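PDB 5KYO: Cyp101j2 from Sphingobium yanoikuyae, which is a haem-containing cytochrome P450 monooxygenase that probably hydroxylates the monoterpene ether 1,8-cineole with the help of molecular oxygen. Local coordinates for residues R227-A232 / D240-M245; F281-L286 / P401-E406; H290-A295 / F360-K365. All coordinates share one frame; numbering follows the deposited sequence. Where two conformers were deposited one is given.

Contact 1: R227-A232 / D240-M245; sequences RPVIEA and DMISRM
A small apolar helix-to-helix contact sets Ile242 against Val229 and Ile230, joining helix 215-235 to the short helix 241-246 that follows it in the cytochrome P450 fold. These correspond to the G and H helices of the family, and seven residues separate the two segments, the first three still part of helix 215-235. Ile242 carries one whole side of the contact. Its two ends divide the work: CG2 rests on Ile230, 3.9 Å from Ile230 CG1 and close to that residue's CA as well, while Ile242 CD1 reaches 4.0 Å to CG1 of Val229. Both partners cross the Ile242 side chain at about a right angle. The chi1 of Val229, 179°, explains which of its methyls is used: it sets CG1 anti to the backbone N, on the side where Ile242 arrives. The backbones come near at the same place, with the CA atoms of Ile230 and Ile242 6.7 Å apart. No hydrogen bond spans the two segments, and methyl and methylene packing does the joining here. Around this patch, Ile230 also touches Asp257 and Glu261 of helix 257-270, and Val229 lies on Leu191. A polar tie runs beside the apolar one, since Arg233, one turn further along helix 215-235, forms a salt bridge with Asp240. That aspartate is the N-cap of helix 241-246, and Ser243 engages both of its oxygens. Ser243 OG donates to Asp240 OD1 at 2.9 Å, and Ser243 N donates to Asp240 OD2 at 3.1 Å with an N-H...O angle of 164°, the nitrogen lying well above the carboxylate plane.

Contact 2: F281-L286 / P401-E406; sequences FTFSHL and PEFRIE
A chi1 of 52° sets CG of Phe403 between its backbone N and carbonyl carbon, and the ring projects from there onto helix 273-288, where Leu286 and Phe283 receive it. Leu286 has CG anti to its carbonyl carbon (chi1 -72°), which directs the branch beyond CB toward Phe283: Leu286 CD1 sits 4.1 Å above one face of the Phe283 ring, off its centre, so the two residues present a joined apolar surface to Phe403. Phe403 CZ lies 4.0 Å from Leu286 CB, and the neighbouring ring carbon CE2 is almost as near to the same CB. CZ of Phe403 also stands 4.2 Å from CD2 of Phe283, the two aromatic side chains crossing at about a right angle. In P450 terms this is the C-terminal end of the long helix that passes over the distal side of the haem, meeting the segment that follows the L helix, helix 382-399, and enters the small antiparallel sheet of strands 169-171, 425-427 and 404-405. Trp396 of helix 382-399 meets the Phe403 ring edge-to-face and also touches Phe283, extending the aromatic cluster. An alanine in place of Phe403 would probably open a gap beside Leu286 CB and Phe283 CD2 and deprive Trp396 of its edge-to-face partner. One residue beyond Arg404, Ile405 makes a lighter touch. Its CB does not aim at the helix, yet the far methyl swings back, and Ile405 CD1 comes to 4.4 Å from Ser284 CA.

Contact 3: H290-A295 / F360-K365; sequences HALRRA and FRLGRK
Leu292 is the residue through which 290-295 touches the second segment, meeting Phe360 and Leu362. It lies early in helix 290-298, the J helix of P450s, and its backbone N is hydrogen-bonded to Asp289 just before the helix. With CG anti to the backbone N (chi1 173°), the side chain stretches away from the helix and presents both methyls to the partner. CD2 of Leu292 sits over one face of the Phe360 ring, 3.7 Å from the centroid and 24° off the normal, a CH-pi contact. Packing is tight on the rim toward which the methyl is displaced: Leu292 CD2 is 3.4 Å from Phe360 CE1. The other methyl, CD1, also lies beside CE1 and then reaches across to Leu362, meeting its CD2 at 4.1 Å. Leu292 thus fits against a ring on one branch and an aliphatic tip on the other. Next along the helix, Arg293 and Arg294 turn to a different side, where both form salt bridges with Glu402. Ala295 brings the chain round again to face the loop, but its CB remains 5.3 Å from CD1 of Leu362. The loop itself is tied to helix 303-313, the K helix: Arg364 forms a salt bridge with Glu309, consistent with the Glu-Arg-Arg triad of the family, in which Glu309 would be the glutamate of the ExxR motif. Leu292 and Phe360 both reach Phe310 of that helix, and Leu292 also touches His285 and Leu286, so its side chain lies where helices 273-288, 290-298 and 303-313 meet the loop.

In the fold
Contact 1 comes first along the chain and stands apart: its centre is about 39 Å from that of contact 2 and about 43 Å from that of contact 3, which lies on the opposite side of the chain's centre. Contacts 2 and 3 are neighbours, with centres about 13 Å apart, and both segments of contact 3 fall in sequence between 281-286 and 401-406. A salt bridge from Glu402 OE1 to Arg294 NE and a probable hydrogen bond from Arg293 NH1 to Leu286 O, each 2.9 Å, link them. Together they hold the successive helices 273-288 and 290-298 against two later parts of the chain, one on either side of helix 382-399 in sequence.

Contact 1: R227-A232 / D240-M245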
# COMPACT_ATOMS: atom_id res chain seq x y z
N ARG A 227 -4.70 17.98 -16.85
CA ARG A 227 -5.77 18.93 -17.07
C ARG A 227 -6.28 18.93 -18.52
O ARG A 227 -7.49 18.98 -18.73
CB ARG A 227 -5.34 20.33 -16.65
CG ARG A 227 -6.54 21.27 -16.55
CD ARG A 227 -6.20 22.54 -15.81
NE ARG A 227 -5.91 22.27 -14.40
CZ ARG A 227 -5.32 23.14 -13.59
NH1 ARG A 227 -4.94 24.33 -14.06
NH2 ARG A 227 -5.09 22.82 -12.33
N PRO A 228 -5.38 18.87 -19.54
CA PRO A 228 -5.96 18.84 -20.88
C PRO A 228 -6.81 17.60 -21.13
O PRO A 228 -7.76 17.67 -21.90
CB PRO A 228 -4.74 18.85 -21.81
CG PRO A 228 -3.64 19.41 -20.98
CD PRO A 228 -3.91 18.94 -19.59
N VAL A 229 -6.44 16.48 -20.52
CA VAL A 229 -7.19 15.25 -20.70
C VAL A 229 -8.56 15.38 -20.05
O VAL A 229 -9.56 14.96 -20.62
CB VAL A 229 -6.45 14.04 -20.11
CG1 VAL A 229 -7.28 12.77 -20.29
CG2 VAL A 229 -5.04 13.89 -20.75
N ILE A 230 -8.60 15.98 -18.87
CA ILE A 230 -9.85 16.17 -18.16
C ILE A 230 -10.74 17.15 -18.94
O ILE A 230 -11.93 16.91 -19.08
CB ILE A 230 -9.62 16.71 -16.74
CG1 ILE A 230 -8.88 15.68 -15.87
CG2 ILE A 230 -10.95 17.08 -16.08
CD1 ILE A 230 -8.24 16.29 -14.66
N GLU A 231 -10.15 18.22 -19.44
CA GLU A 231 -10.88 19.20 -20.23
C GLU A 231 -11.39 18.61 -21.55
O GLU A 231 -12.52 18.88 -21.98
CB GLU A 231 -10.01 20.44 -20.47
CG GLU A 231 -9.89 21.34 -19.26
CD GLU A 231 -11.25 21.78 -18.73
OE1 GLU A 231 -12.12 22.15 -19.56
OE2 GLU A 231 -11.46 21.75 -17.50
N ALA A 232 -10.57 17.79 -22.20
CA ALA A 232 -11.00 17.05 -23.38
C ALA A 232 -12.21 16.14 -23.09
O ALA A 232 -13.08 15.98 -23.94
CB ALA A 232 -9.86 16.23 -23.95
N ASP A 240 -14.11 5.79 -19.41
CA ASP A 240 -12.98 5.68 -18.50
C ASP A 240 -13.26 6.35 -17.16
O ASP A 240 -14.27 7.03 -16.99
CB ASP A 240 -11.77 6.34 -19.15
CG ASP A 240 -12.02 7.81 -19.44
OD1 ASP A 240 -12.61 8.11 -20.50
OD2 ASP A 240 -11.65 8.64 -18.59
N MET A 241 -12.33 6.21 -16.22
CA MET A 241 -12.58 6.70 -14.86
C MET A 241 -12.62 8.23 -14.75
O MET A 241 -13.36 8.78 -13.93
CB MET A 241 -11.53 6.13 -13.90
CG MET A 241 -11.84 6.46 -12.44
SD MET A 241 -10.62 5.77 -11.31
CE MET A 241 -11.08 6.55 -9.77
N ILE A 242 -11.82 8.93 -15.55
CA ILE A 242 -11.90 10.39 -15.58
C ILE A 242 -13.29 10.87 -16.05
O ILE A 242 -13.91 11.74 -15.42
CB ILE A 242 -10.81 11.01 -16.49
CG1 ILE A 242 -9.44 10.82 -15.86
CG2 ILE A 242 -11.07 12.52 -16.68
CD1 ILE A 242 -8.29 11.51 -16.59
N SER A 243 -13.77 10.29 -17.14
CA SER A 243 -15.11 10.63 -17.63
C SER A 243 -16.18 10.33 -16.57
O SER A 243 -17.12 11.10 -16.43
CB SER A 243 -15.43 9.87 -18.92
OG SER A 243 -14.55 10.25 -19.97
N ARG A 244 -16.01 9.24 -15.82
CA ARG A 244 -17.01 8.84 -14.84
C ARG A 244 -17.02 9.79 -13.68
O ARG A 244 -18.08 10.15 -13.15
CB ARG A 244 -16.74 7.40 -14.34
CG ARG A 244 -16.91 6.36 -15.43
CD ARG A 244 -16.99 4.94 -14.86
NE ARG A 244 -15.86 4.61 -13.97
CZ ARG A 244 -14.76 3.97 -14.37
NH1 ARG A 244 -14.62 3.60 -15.63
NH2 ARG A 244 -13.80 3.70 -13.50
N MET A 245 -15.84 10.23 -13.27
CA MET A 245 -15.74 11.18 -12.18
C MET A 245 -16.29 12.55 -12.58
O MET A 245 -16.95 13.21 -11.78
CB MET A 245 -14.29 11.29 -11.71
CG MET A 245 -13.85 10.07 -10.91
SD MET A 245 -12.14 10.15 -10.37
CE MET A 245 -11.28 10.44 -11.92

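Contact 2: F281-L286 / P401-E406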
# COMPACT_ATOMS: atom_id res chain seq x y z
N PHE A 281 6.74 -9.50 -1.67
CA PHE A 281 6.64 -10.42 -0.53
C PHE A 281 6.04 -11.76 -0.97
O PHE A 281 6.49 -12.81 -0.54
CB PHE A 281 5.78 -9.82 0.58
CG PHE A 281 6.54 -8.90 1.51
CD1 PHE A 281 7.35 -9.42 2.52
CD2 PHE A 281 6.38 -7.52 1.43
CE1 PHE A 281 8.02 -8.58 3.40
CE2 PHE A 281 7.06 -6.67 2.30
CZ PHE A 281 7.88 -7.20 3.30
N THR A 282 5.03 -11.69 -1.84
CA THR A 282 4.35 -12.89 -2.31
C THR A 282 5.32 -13.82 -3.02
O THR A 282 5.46 -15.00 -2.64
CB THR A 282 3.18 -12.55 -3.24
OG1 THR A 282 2.21 -11.77 -2.53
CG2 THR A 282 2.50 -13.82 -3.77
N PHE A 283 6.01 -13.29 -4.03
CA PHE A 283 6.89 -14.16 -4.80
C PHE A 283 8.22 -14.52 -4.12
O PHE A 283 8.75 -15.61 -4.38
CB PHE A 283 7.14 -13.56 -6.19
CG PHE A 283 6.04 -13.90 -7.16
CD1 PHE A 283 4.89 -13.13 -7.20
CD2 PHE A 283 6.11 -15.05 -7.94
CE1 PHE A 283 3.84 -13.45 -8.06
CE2 PHE A 283 5.07 -15.39 -8.80
CZ PHE A 283 3.94 -14.58 -8.86
N SER A 284 8.76 -13.67 -3.25
CA SER A 284 9.94 -14.11 -2.49
C SER A 284 9.54 -15.22 -1.53
O SER A 284 10.32 -16.14 -1.27
CB SER A 284 10.63 -12.96 -1.72
OG SER A 284 9.78 -12.32 -0.78
N HIS A 285 8.33 -15.14 -1.00
CA HIS A 285 7.84 -16.20 -0.13
C HIS A 285 7.68 -17.53 -0.86
O HIS A 285 8.13 -18.59 -0.39
CB HIS A 285 6.52 -15.82 0.52
CG HIS A 285 6.04 -16.87 1.47
ND1 HIS A 285 6.65 -17.11 2.69
CD2 HIS A 285 5.05 -17.79 1.36
CE1 HIS A 285 6.04 -18.12 3.29
NE2 HIS A 285 5.07 -18.55 2.51
N LEU A 286 7.00 -17.48 -2.00
CA LEU A 286 6.81 -18.64 -2.83
C LEU A 286 8.15 -19.25 -3.16
O LEU A 286 8.30 -20.48 -3.24
CB LEU A 286 6.05 -18.27 -4.11
CG LEU A 286 4.56 -17.95 -3.98
CD1 LEU A 286 4.00 -17.27 -5.23
CD2 LEU A 286 3.79 -19.25 -3.64
N PRO A 401 6.33 -22.89 -13.21
CA PRO A 401 5.75 -23.56 -12.05
C PRO A 401 6.77 -23.64 -10.92
O PRO A 401 6.37 -23.56 -9.76
CB PRO A 401 5.39 -24.95 -12.57
CG PRO A 401 6.22 -25.14 -13.81
CD PRO A 401 6.33 -23.76 -14.40
N GLU A 402 8.05 -23.78 -11.28
CA GLU A 402 9.09 -24.09 -10.31
C GLU A 402 10.27 -23.12 -10.41
O GLU A 402 10.89 -22.95 -11.46
CB GLU A 402 9.57 -25.54 -10.49
CG GLU A 402 10.83 -25.94 -9.63
CD GLU A 402 10.59 -26.07 -8.14
OE1 GLU A 402 9.42 -26.11 -7.71
OE2 GLU A 402 11.58 -26.16 -7.36
N PHE A 403 10.58 -22.49 -9.30
CA PHE A 403 11.56 -21.43 -9.26
C PHE A 403 12.04 -21.28 -7.83
O PHE A 403 11.44 -21.85 -6.93
CB PHE A 403 10.96 -20.12 -9.78
CG PHE A 403 9.67 -19.74 -9.10
CD1 PHE A 403 8.47 -20.31 -9.48
CD2 PHE A 403 9.67 -18.82 -8.05
CE1 PHE A 403 7.29 -19.97 -8.85
CE2 PHE A 403 8.49 -18.46 -7.42
CZ PHE A 403 7.30 -19.04 -7.81
N ARG A 404 13.08 -20.48 -7.64
CA ARG A 404 13.54 -20.17 -6.29
C ARG A 404 14.43 -18.93 -6.33
O ARG A 404 14.77 -18.45 -7.40
CB ARG A 404 14.32 -21.35 -5.71
CG ARG A 404 15.66 -21.55 -6.39
CD ARG A 404 16.57 -22.47 -5.60
NE ARG A 404 17.97 -22.35 -6.03
CZ ARG A 404 18.98 -23.02 -5.49
NH1 ARG A 404 18.74 -23.88 -4.51
NH2 ARG A 404 20.22 -22.85 -5.94
N ILE A 405 14.80 -18.41 -5.17
CA ILE A 405 15.76 -17.31 -5.13
C ILE A 405 17.07 -17.79 -5.73
O ILE A 405 17.49 -18.90 -5.43
CB ILE A 405 16.02 -16.81 -3.69
CG1 ILE A 405 14.70 -16.45 -2.99
CG2 ILE A 405 16.98 -15.62 -3.72
CD1 ILE A 405 13.99 -15.27 -3.62
N GLU A 406 17.73 -16.98 -6.55
CA GLU A 406 18.99 -17.41 -7.13
C GLU A 406 19.97 -17.72 -6.02
O GLU A 406 20.10 -16.94 -5.07
CB GLU A 406 19.58 -16.37 -8.08
CG GLU A 406 20.87 -16.83 -8.78
CD GLU A 406 21.22 -15.96 -9.97
OE1 GLU A 406 21.56 -14.78 -9.77
OE2 GLU A 406 21.13 -16.43 -11.12

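Contact 3: H290-A295 / F360-K365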
# COMPACT_ATOMS: atom_id res chain seq x y z
N HIS A 290 8.81 -24.07 -0.47
CA HIS A 290 8.64 -24.97 -1.61
C HIS A 290 7.39 -25.82 -1.45
O HIS A 290 6.77 -26.15 -2.43
CB HIS A 290 9.88 -25.85 -1.82
CG HIS A 290 10.37 -26.53 -0.58
ND1 HIS A 290 11.16 -25.90 0.35
CD2 HIS A 290 10.22 -27.81 -0.16
CE1 HIS A 290 11.46 -26.76 1.31
NE2 HIS A 290 10.90 -27.92 1.03
N ALA A 291 7.00 -26.13 -0.21
CA ALA A 291 5.75 -26.86 0.02
C ALA A 291 4.56 -26.15 -0.60
O ALA A 291 3.74 -26.76 -1.29
CB ALA A 291 5.52 -27.06 1.51
N LEU A 292 4.47 -24.84 -0.37
CA LEU A 292 3.38 -24.03 -0.91
C LEU A 292 3.45 -23.89 -2.44
O LEU A 292 2.45 -24.06 -3.15
CB LEU A 292 3.40 -22.65 -0.26
CG LEU A 292 2.45 -21.60 -0.83
CD1 LEU A 292 1.00 -22.01 -0.61
CD2 LEU A 292 2.74 -20.28 -0.14
N ARG A 293 4.63 -23.55 -2.94
CA ARG A 293 4.85 -23.40 -4.37
C ARG A 293 4.47 -24.66 -5.17
O ARG A 293 3.77 -24.59 -6.17
CB ARG A 293 6.32 -23.02 -4.63
CG ARG A 293 6.68 -22.76 -6.09
CD ARG A 293 8.15 -22.41 -6.26
NE ARG A 293 9.07 -23.54 -6.01
CZ ARG A 293 9.92 -23.62 -5.00
NH1 ARG A 293 9.97 -22.68 -4.07
NH2 ARG A 293 10.72 -24.68 -4.89
N ARG A 294 4.95 -25.82 -4.73
CA ARG A 294 4.64 -27.05 -5.44
C ARG A 294 3.15 -27.42 -5.37
O ARG A 294 2.59 -27.97 -6.33
CB ARG A 294 5.51 -28.20 -4.91
CG ARG A 294 7.02 -27.87 -4.84
CD ARG A 294 7.88 -28.68 -5.77
NE ARG A 294 9.28 -28.23 -5.80
CZ ARG A 294 10.23 -28.66 -4.97
NH1 ARG A 294 9.94 -29.56 -4.04
NH2 ARG A 294 11.46 -28.18 -5.07
N ALA A 295 2.47 -27.10 -4.27
CA ALA A 295 1.03 -27.37 -4.19
C ALA A 295 0.26 -26.53 -5.20
O ALA A 295 -0.64 -27.03 -5.93
CB ALA A 295 0.52 -27.13 -2.77
N PHE A 360 2.34 -19.32 7.13
CA PHE A 360 1.49 -19.27 5.95
C PHE A 360 0.69 -20.56 5.88
O PHE A 360 1.26 -21.64 5.67
CB PHE A 360 2.32 -19.05 4.67
CG PHE A 360 1.49 -18.69 3.46
CD1 PHE A 360 0.76 -19.67 2.80
CD2 PHE A 360 1.44 -17.38 2.99
CE1 PHE A 360 -0.02 -19.37 1.69
CE2 PHE A 360 0.65 -17.07 1.86
CZ PHE A 360 -0.07 -18.07 1.22
N ARG A 361 -0.61 -20.46 6.08
CA ARG A 361 -1.50 -21.61 6.07
C ARG A 361 -2.67 -21.45 5.09
O ARG A 361 -3.40 -20.46 5.15
CB ARG A 361 -2.05 -21.86 7.47
CG ARG A 361 -1.09 -22.61 8.38
CD ARG A 361 -1.62 -22.72 9.80
NE ARG A 361 -3.07 -22.91 9.83
CZ ARG A 361 -3.84 -22.57 10.86
NH1 ARG A 361 -3.29 -22.02 11.95
NH2 ARG A 361 -5.15 -22.78 10.82
N LEU A 362 -2.83 -22.42 4.20
CA LEU A 362 -4.04 -22.49 3.38
C LEU A 362 -5.26 -22.95 4.19
O LEU A 362 -6.40 -22.72 3.80
CB LEU A 362 -3.83 -23.44 2.20
CG LEU A 362 -2.66 -23.10 1.27
CD1 LEU A 362 -2.69 -23.98 0.03
CD2 LEU A 362 -2.75 -21.63 0.90
N GLY A 363 -5.04 -23.59 5.32
CA GLY A 363 -6.17 -24.11 6.08
C GLY A 363 -7.05 -23.11 6.82
O GLY A 363 -8.10 -23.49 7.36
N ARG A 364 -6.67 -21.84 6.83
CA ARG A 364 -7.17 -20.90 7.84
C ARG A 364 -8.68 -20.65 7.85
O ARG A 364 -9.29 -20.28 6.85
CB ARG A 364 -6.47 -19.55 7.70
CG ARG A 364 -5.05 -19.60 8.17
CD ARG A 364 -4.57 -18.24 8.61
NE ARG A 364 -3.14 -18.26 8.90
CZ ARG A 364 -2.61 -18.37 10.11
NH1 ARG A 364 -3.39 -18.47 11.18
NH2 ARG A 364 -1.29 -18.37 10.26
N LYS A 365 -9.25 -20.85 9.04
CA LYS A 365 -10.67 -20.68 9.28
C LYS A 365 -10.97 -19.25 9.67
O LYS A 365 -12.09 -18.77 9.50
CB LYS A 365 -11.14 -21.64 10.37
CG LYS A 365 -10.90 -23.11 10.05
CD LYS A 365 -11.47 -24.03 11.12
CE LYS A 365 -11.34 -25.49 10.70
NZ LYS A 365 -11.97 -26.41 11.69